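PDB 3I16: aluminum resistance protein, which probably acts as a pyridoxal 5'-phosphate-dependent carbon-sulfur lyase of the methionine gamma-lyase family, with a suggested part in aluminium resistance. Local coordinates for residues B[308-313]-B[413-418]; B[318-323]-B[420-425]. All coordinates share one frame; numbering follows the deposited sequence.

Contact 1 of 2, residues B[308-313]-B[413-418]; sequences AILCSR and HAKIGI
Ile418 keeps CG1 anti to its own carbonyl carbon (chi1 -70°), and with chi2 extended its CD1 is carried across to the helix of Cys311 and Leu310. Leu310 in turn swings CG opposite its backbone nitrogen (chi1 166°), which places CD2 against Lys415. These two residues account for most of the surface buried where residues 308-313, on helix 287-318, pack beside residues 413-418, on helix 411-425. The segments run in roughly the same direction, their axes 9.8 Å apart at closest approach and crossing at -27°.

CD1 of Ile418 rests against CB of Cys311 at 3.7 Å, so the cysteine meets the isoleucine through its methylene carbon rather than through sulfur. The same CD1 lies 4.2 Å from CD2 of Leu310 and thus touches two successive residues of the facing helix. Leu310 CD2 also reaches the root of Lys415, about one turn before Ile418, 3.9 Å from its CA and 3.9 Å from its CB. The leucine and lysine side chains cross at a slant, and the lysine takes part through its aliphatic base alone. Beyond that base the chain bends at chi3 and leads its ammonium group away, to salt bridges with Asp412 and with Glu42 of the second subunit.

Helix 17-54 adds to the same packing, with Ile30 touching Leu310 and Tyr23 touching Lys415, while Ile337 and Gln335 of strand 335-338 lie against Cys311. The chemistry between the two helices is therefore that of van der Waals contact among buried aliphatic carbons, with the one charge among the touching residues directed to acidic partners, one of them across the subunit interface.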
ATOM      1  N   ALA B 308     -25.293 -20.905   3.741  1.00 10.72           N
ATOM      2  CA  ALA B 308     -26.702 -20.502   3.705  1.00 10.57           C
ATOM      3  C   ALA B 308     -27.640 -21.713   3.739  1.00 11.38           C
ATOM      4  O   ALA B 308     -28.647 -21.718   4.458  1.00 11.44           O
ATOM      5  CB  ALA B 308     -26.991 -19.639   2.454  1.00  9.58           C
ATOM      6  N   ILE B 309     -27.290 -22.746   2.971  1.00 11.97           N
ATOM      7  CA  ILE B 309     -28.109 -23.956   2.892  1.00 12.42           C
ATOM      8  C   ILE B 309     -28.109 -24.682   4.240  1.00 11.24           C
ATOM      9  O   ILE B 309     -29.158 -25.124   4.714  1.00 11.58           O
ATOM     10  CB  ILE B 309     -27.626 -24.892   1.742  1.00 12.82           C
ATOM     11  CG1 ILE B 309     -27.775 -24.163   0.383  1.00 14.88           C
ATOM     12  CG2 ILE B 309     -28.408 -26.169   1.764  1.00 12.56           C
ATOM     13  CD1 ILE B 309     -27.084 -24.834  -0.817  1.00 16.92           C
ATOM     14  N   LEU B 310     -26.937 -24.805   4.856  1.00 10.35           N
ATOM     15  CA  LEU B 310     -26.844 -25.399   6.188  1.00 10.50           C
ATOM     16  C   LEU B 310     -27.684 -24.587   7.199  1.00 10.36           C
ATOM     17  O   LEU B 310     -28.372 -25.155   8.022  1.00  8.55           O
ATOM     18  CB  LEU B 310     -25.407 -25.443   6.665  1.00  8.69           C
ATOM     19  CG  LEU B 310     -25.161 -25.727   8.155  1.00 14.24           C
ATOM     20  CD1 LEU B 310     -25.631 -27.115   8.512  1.00  6.63           C
ATOM     21  CD2 LEU B 310     -23.659 -25.527   8.461  1.00  6.49           C
ATOM     22  N   CYS B 311     -27.550 -23.261   7.152  1.00 10.85           N
ATOM     23  CA  CYS B 311     -28.301 -22.394   8.041  1.00  9.69           C
ATOM     24  C   CYS B 311     -29.789 -22.659   7.833  1.00  9.38           C
ATOM     25  O   CYS B 311     -30.498 -22.862   8.788  1.00  9.25           O
ATOM     26  CB  CYS B 311     -27.977 -20.930   7.762  1.00 12.97           C
ATOM     27  SG  CYS B 311     -28.887 -19.795   8.849  1.00 14.43           S
ATOM     28  N   SER B 312     -30.238 -22.703   6.578  1.00 10.47           N
ATOM     29  CA  SER B 312     -31.642 -22.978   6.279  1.00  9.11           C
ATOM     30  C   SER B 312     -32.144 -24.255   6.965  1.00  9.28           C
ATOM     31  O   SER B 312     -33.167 -24.248   7.700  1.00  8.68           O
ATOM     32  CB  SER B 312     -31.832 -23.107   4.765  1.00 11.21           C
ATOM     33  OG  SER B 312     -33.164 -23.430   4.404  1.00 11.20           O
ATOM     34  N   ARG B 313     -31.445 -25.360   6.732  1.00  7.63           N
ATOM     35  CA  ARG B 313     -31.919 -26.632   7.261  1.00  7.57           C
ATOM     36  C   ARG B 313     -31.771 -26.734   8.788  1.00  7.20           C
ATOM     37  O   ARG B 313     -32.685 -27.177   9.443  1.00  8.27           O
ATOM     38  CB  ARG B 313     -31.232 -27.806   6.558  1.00  8.95           C
ATOM     39  CG  ARG B 313     -31.780 -29.178   6.937  1.00  8.05           C
ATOM     40  CD  ARG B 313     -33.294 -29.272   6.761  1.00  9.88           C
ATOM     41  NE  ARG B 313     -33.724 -30.654   6.834  1.00  7.20           N
ATOM     42  CZ  ARG B 313     -34.972 -31.086   6.706  1.00  8.17           C
ATOM     43  NH1 ARG B 313     -35.978 -30.247   6.475  1.00 10.83           N
ATOM     44  NH2 ARG B 313     -35.205 -32.396   6.794  1.00  8.81           N
ATOM     45  N   HIS B 413     -16.000 -22.098   8.448  1.00 11.70           N
ATOM     46  CA  HIS B 413     -16.243 -20.937   9.296  1.00 12.16           C
ATOM     47  C   HIS B 413     -17.751 -20.608   9.409  1.00 11.28           C
ATOM     48  O   HIS B 413     -18.244 -20.375  10.509  1.00 10.51           O
ATOM     49  CB  HIS B 413     -15.452 -19.717   8.856  1.00 10.20           C
ATOM     50  CG  HIS B 413     -15.740 -18.497   9.673  1.00 12.43           C
ATOM     51  ND1 HIS B 413     -16.007 -17.265   9.111  1.00 14.32           N
ATOM     52  CD2 HIS B 413     -15.857 -18.333  11.014  1.00 15.69           C
ATOM     53  CE1 HIS B 413     -16.238 -16.385  10.073  1.00 18.86           C
ATOM     54  NE2 HIS B 413     -16.175 -17.011  11.236  1.00 18.80           N
ATOM     55  N   ALA B 414     -18.477 -20.591   8.294  1.00 11.80           N
ATOM     56  CA  ALA B 414     -19.906 -20.307   8.364  1.00 11.37           C
ATOM     57  C   ALA B 414     -20.571 -21.309   9.316  1.00 12.44           C
ATOM     58  O   ALA B 414     -21.387 -20.928  10.138  1.00 10.36           O
ATOM     59  CB  ALA B 414     -20.552 -20.350   6.979  1.00 12.24           C
ATOM     60  N   LYS B 415     -20.193 -22.580   9.197  1.00 11.97           N
ATOM     61  CA  LYS B 415     -20.693 -23.650  10.074  1.00 14.05           C
ATOM     62  C   LYS B 415     -20.455 -23.349  11.558  1.00 12.44           C
ATOM     63  O   LYS B 415     -21.376 -23.408  12.359  1.00 12.46           O
ATOM     64  CB  LYS B 415     -19.984 -24.953   9.698  1.00 13.36           C
ATOM     65  CG  LYS B 415     -20.205 -26.168  10.582  1.00 17.86           C
ATOM     66  CD  LYS B 415     -19.061 -27.177  10.366  1.00 16.59           C
ATOM     67  CE  LYS B 415     -18.974 -27.679   8.936  1.00 13.31           C
ATOM     68  NZ  LYS B 415     -17.770 -28.547   8.708  1.00 17.91           N
ATOM     69  N   ILE B 416     -19.223 -23.027  11.910  1.00 11.49           N
ATOM     70  CA  ILE B 416     -18.861 -22.761  13.308  1.00 11.65           C
ATOM     71  C   ILE B 416     -19.683 -21.587  13.848  1.00 12.15           C
ATOM     72  O   ILE B 416     -20.250 -21.663  14.938  1.00 12.00           O
ATOM     73  CB  ILE B 416     -17.349 -22.458  13.453  1.00 10.70           C
ATOM     74  CG1 ILE B 416     -16.495 -23.677  13.114  1.00 14.06           C
ATOM     75  CG2 ILE B 416     -17.027 -21.962  14.884  1.00  6.10           C
ATOM     76  CD1 ILE B 416     -15.043 -23.297  12.693  1.00 12.34           C
ATOM     77  N   GLY B 417     -19.790 -20.519  13.060  1.00 11.40           N
ATOM     78  CA  GLY B 417     -20.590 -19.357  13.462  1.00 13.28           C
ATOM     79  C   GLY B 417     -22.064 -19.643  13.685  1.00 13.79           C
ATOM     80  O   GLY B 417     -22.659 -19.141  14.638  1.00 14.11           O
ATOM     81  N   ILE B 418     -22.638 -20.470  12.814  1.00 14.61           N
ATOM     82  CA  ILE B 418     -24.042 -20.845  12.894  1.00 13.21           C
ATOM     83  C   ILE B 418     -24.256 -21.637  14.179  1.00 12.47           C
ATOM     84  O   ILE B 418     -25.211 -21.397  14.914  1.00 11.70           O
ATOM     85  CB  ILE B 418     -24.483 -21.643  11.628  1.00 11.98           C
ATOM     86  CG1 ILE B 418     -24.535 -20.715  10.389  1.00 15.92           C
ATOM     87  CG2 ILE B 418     -25.838 -22.211  11.810  1.00 11.03           C
ATOM     88  CD1 ILE B 418     -24.507 -21.466   9.038  1.00  9.40           C
TER

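Contact 2 of 2, residues B[318-323]-B[420-425]; sequences AGFEVM and IALSRI
Phe320, Leu422 and Ile425 bury the greater part of the surface shared by residues 318-323 and 420-425, where the chain leaving helix 287-318 passes beside the C-terminal part of helix 411-425. Phe320 presents the far end of its ring to both aliphatic partners. CD1 of Ile425 approaches CZ obliquely, at 3.8 Å, whereas CD1 of Leu422 sits at the ring edge, near the ring plane, 4.2 Å from CE2. Ile425 reaches the ring with CG1 set between its backbone nitrogen and carbonyl carbon (chi1 71°), and the extended chi2 then directs CD1 to the phenyl group.

Leu422 CD1 has a second neighbour in the methyl group of Ala318, CB lying 4.1 Å away, and so bridges the last turn of one helix and the aromatic residue that follows it. Between Ala318 and Phe320, Gly319 is the first residue to leave helix 287-318, in a Schellman motif. Its positive phi turns the backbone out of the helix, and the chain continues into strand 321-323.

Met315 touches both Phe320 and Leu422, and Phe339 meets the Phe320 ring edge-to-face while also packing on Ile425. With only carbon atoms touching across it, the contact is a hydrophobic cluster at a partly buried margin of the fold, held by shape and dispersion rather than by directed polar bonds.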
ATOM      1  N   ALA B 318     -34.584 -26.753  13.929  1.00  7.36           N
ATOM      2  CA  ALA B 318     -34.649 -26.118  15.262  1.00  9.59           C
ATOM      3  C   ALA B 318     -36.045 -25.575  15.562  1.00 12.12           C
ATOM      4  O   ALA B 318     -36.424 -25.472  16.725  1.00 13.83           O
ATOM      5  CB  ALA B 318     -33.597 -25.007  15.391  1.00  9.10           C
ATOM      6  N   GLY B 319     -36.815 -25.266  14.518  1.00 11.37           N
ATOM      7  CA  GLY B 319     -38.199 -24.824  14.676  1.00 13.13           C
ATOM      8  C   GLY B 319     -38.540 -23.437  14.147  1.00 13.20           C
ATOM      9  O   GLY B 319     -39.632 -22.959  14.380  1.00 12.80           O
ATOM     10  N   PHE B 320     -37.622 -22.805  13.427  1.00 11.87           N
ATOM     11  CA  PHE B 320     -37.852 -21.476  12.878  1.00 14.55           C
ATOM     12  C   PHE B 320     -38.267 -21.531  11.406  1.00 16.69           C
ATOM     13  O   PHE B 320     -37.844 -22.431  10.677  1.00 15.80           O
ATOM     14  CB  PHE B 320     -36.560 -20.663  12.985  1.00 12.99           C
ATOM     15  CG  PHE B 320     -36.032 -20.577  14.378  1.00 13.79           C
ATOM     16  CD1 PHE B 320     -36.644 -19.749  15.309  1.00 17.04           C
ATOM     17  CD2 PHE B 320     -34.944 -21.343  14.778  1.00 12.80           C
ATOM     18  CE1 PHE B 320     -36.170 -19.695  16.619  1.00 18.94           C
ATOM     19  CE2 PHE B 320     -34.452 -21.272  16.070  1.00 17.69           C
ATOM     20  CZ  PHE B 320     -35.068 -20.453  16.994  1.00 18.44           C
ATOM     21  N   GLU B 321     -39.086 -20.572  10.974  1.00 14.74           N
ATOM     22  CA  GLU B 321     -39.430 -20.472   9.569  1.00 14.01           C
ATOM     23  C   GLU B 321     -38.212 -19.900   8.869  1.00 12.08           C
ATOM     24  O   GLU B 321     -37.559 -18.987   9.383  1.00 13.14           O
ATOM     25  CB  GLU B 321     -40.605 -19.542   9.321  1.00 14.38           C
ATOM     26  CG  GLU B 321     -41.945 -20.052   9.721  1.00 24.17           C
ATOM     27  CD  GLU B 321     -43.029 -19.044   9.369  1.00 32.14           C
ATOM     28  OE1 GLU B 321     -43.149 -18.654   8.171  1.00 38.67           O
ATOM     29  OE2 GLU B 321     -43.741 -18.634  10.305  1.00 37.17           O
ATOM     30  N   VAL B 322     -37.939 -20.408   7.680  1.00 10.64           N
ATOM     31  CA  VAL B 322     -36.780 -19.994   6.903  1.00 11.17           C
ATOM     32  C   VAL B 322     -37.196 -19.722   5.459  1.00 12.06           C
ATOM     33  O   VAL B 322     -38.149 -20.307   4.968  1.00 13.53           O
ATOM     34  CB  VAL B 322     -35.672 -21.078   6.938  1.00 11.25           C
ATOM     35  CG1 VAL B 322     -35.140 -21.247   8.378  1.00 11.64           C
ATOM     36  CG2 VAL B 322     -36.185 -22.424   6.370  1.00  7.75           C
HETATM   37  N   MSE B 323     -36.457 -18.844   4.793  1.00 12.42           N
HETATM   38  CA  MSE B 323     -36.713 -18.455   3.409  1.00 12.38           C
HETATM   39  C   MSE B 323     -35.361 -18.180   2.799  1.00 12.34           C
HETATM   40  O   MSE B 323     -34.652 -17.304   3.272  1.00 11.55           O
HETATM   41  CB  MSE B 323     -37.572 -17.188   3.374  1.00 15.17           C
HETATM   42  CG  MSE B 323     -37.665 -16.461   2.015  1.00 16.58           C
HETATM   43 SE   MSE B 323     -38.554 -17.546   0.734  0.75 17.02          SE
HETATM   44  CE  MSE B 323     -40.325 -17.608   1.490  1.00 14.55           C
ATOM     45  N   ILE B 420     -22.425 -21.551  17.009  1.00 11.66           N
ATOM     46  CA  ILE B 420     -22.239 -20.616  18.109  1.00 13.12           C
ATOM     47  C   ILE B 420     -23.535 -19.822  18.306  1.00 14.93           C
ATOM     48  O   ILE B 420     -24.089 -19.810  19.402  1.00 14.46           O
ATOM     49  CB  ILE B 420     -21.018 -19.643  17.846  1.00 13.78           C
ATOM     50  CG1 ILE B 420     -19.693 -20.415  17.906  1.00 11.21           C
ATOM     51  CG2 ILE B 420     -20.984 -18.498  18.886  1.00 13.96           C
ATOM     52  CD1 ILE B 420     -18.473 -19.652  17.371  1.00 15.78           C
ATOM     53  N   ALA B 421     -24.048 -19.248  17.214  1.00 14.27           N
ATOM     54  CA  ALA B 421     -25.251 -18.427  17.260  1.00 14.86           C
ATOM     55  C   ALA B 421     -26.489 -19.219  17.696  1.00 15.04           C
ATOM     56  O   ALA B 421     -27.214 -18.812  18.610  1.00 17.33           O
ATOM     57  CB  ALA B 421     -25.483 -17.750  15.890  1.00 10.54           C
ATOM     58  N   LEU B 422     -26.715 -20.372  17.084  1.00 14.01           N
ATOM     59  CA  LEU B 422     -27.856 -21.185  17.465  1.00 13.24           C
ATOM     60  C   LEU B 422     -27.774 -21.639  18.902  1.00 12.67           C
ATOM     61  O   LEU B 422     -28.812 -21.732  19.588  1.00 13.62           O
ATOM     62  CB  LEU B 422     -28.029 -22.396  16.521  1.00 14.11           C
ATOM     63  CG  LEU B 422     -29.241 -23.302  16.775  1.00 15.88           C
ATOM     64  CD1 LEU B 422     -30.539 -22.541  16.668  1.00 19.19           C
ATOM     65  CD2 LEU B 422     -29.242 -24.503  15.788  1.00 16.46           C
ATOM     66  N   SER B 423     -26.572 -21.943  19.384  1.00 14.66           N
ATOM     67  CA  SER B 423     -26.420 -22.405  20.774  1.00 15.59           C
ATOM     68  C   SER B 423     -26.850 -21.331  21.789  1.00 18.05           C
ATOM     69  O   SER B 423     -27.233 -21.668  22.910  1.00 16.03           O
ATOM     70  CB  SER B 423     -25.002 -22.899  21.061  1.00 14.11           C
ATOM     71  OG  SER B 423     -24.709 -24.083  20.296  1.00 16.59           O
ATOM     72  N   ARG B 424     -26.772 -20.059  21.412  1.00 19.80           N
ATOM     73  CA  ARG B 424     -27.286 -18.997  22.300  1.00 23.35           C
ATOM     74  C   ARG B 424     -28.797 -19.048  22.444  1.00 24.90           C
ATOM     75  O   ARG B 424     -29.310 -18.624  23.468  1.00 27.90           O
ATOM     76  CB  ARG B 424     -26.950 -17.602  21.807  1.00 22.89           C
ATOM     77  CG  ARG B 424     -25.516 -17.218  21.909  1.00 25.47           C
ATOM     78  CD  ARG B 424     -25.290 -15.888  21.206  1.00 30.13           C
ATOM     79  NE  ARG B 424     -25.659 -14.669  21.939  1.00 33.94           N
ATOM     80  CZ  ARG B 424     -24.797 -13.818  22.519  1.00 36.49           C
ATOM     81  NH1 ARG B 424     -23.484 -14.037  22.521  1.00 37.77           N
ATOM     82  NH2 ARG B 424     -25.248 -12.714  23.110  1.00 37.06           N
ATOM     83  N   ILE B 425     -29.515 -19.565  21.448  1.00 23.97           N
ATOM     84  CA  ILE B 425     -30.984 -19.579  21.517  1.00 23.57           C
ATOM     85  C   ILE B 425     -31.627 -20.967  21.666  1.00 25.17           C
ATOM     86  O   ILE B 425     -32.803 -21.062  22.006  1.00 27.47           O
ATOM     87  CB  ILE B 425     -31.604 -18.763  20.325  1.00 24.03           C
ATOM     88  CG1 ILE B 425     -31.453 -19.455  18.970  1.00 23.25           C
ATOM     89  CG2 ILE B 425     -30.947 -17.393  20.200  1.00 17.40           C
ATOM     90  CD1 ILE B 425     -31.915 -18.556  17.832  1.00 21.97           C
TER

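From the N terminus, the chain runs down helix 287-318, passing the first half of contact 1 and ending at Ala318 in contact 2, before entering strand 321-323, the outermost strand, within this chain, of an antiparallel sheet. Some ninety residues later, after the rest of that sheet and helix 342-354, helix 411-425 returns and closes both loops, contact 1 first and contact 2 next. The loops cross, since their segments alternate along the sequence. The two contacts lie about 10 Å apart, centre to centre, and meet where Val322 packs on Ser312. Together they fasten helix 411-425 alongside helix 287-318 and its exit toward the sheet.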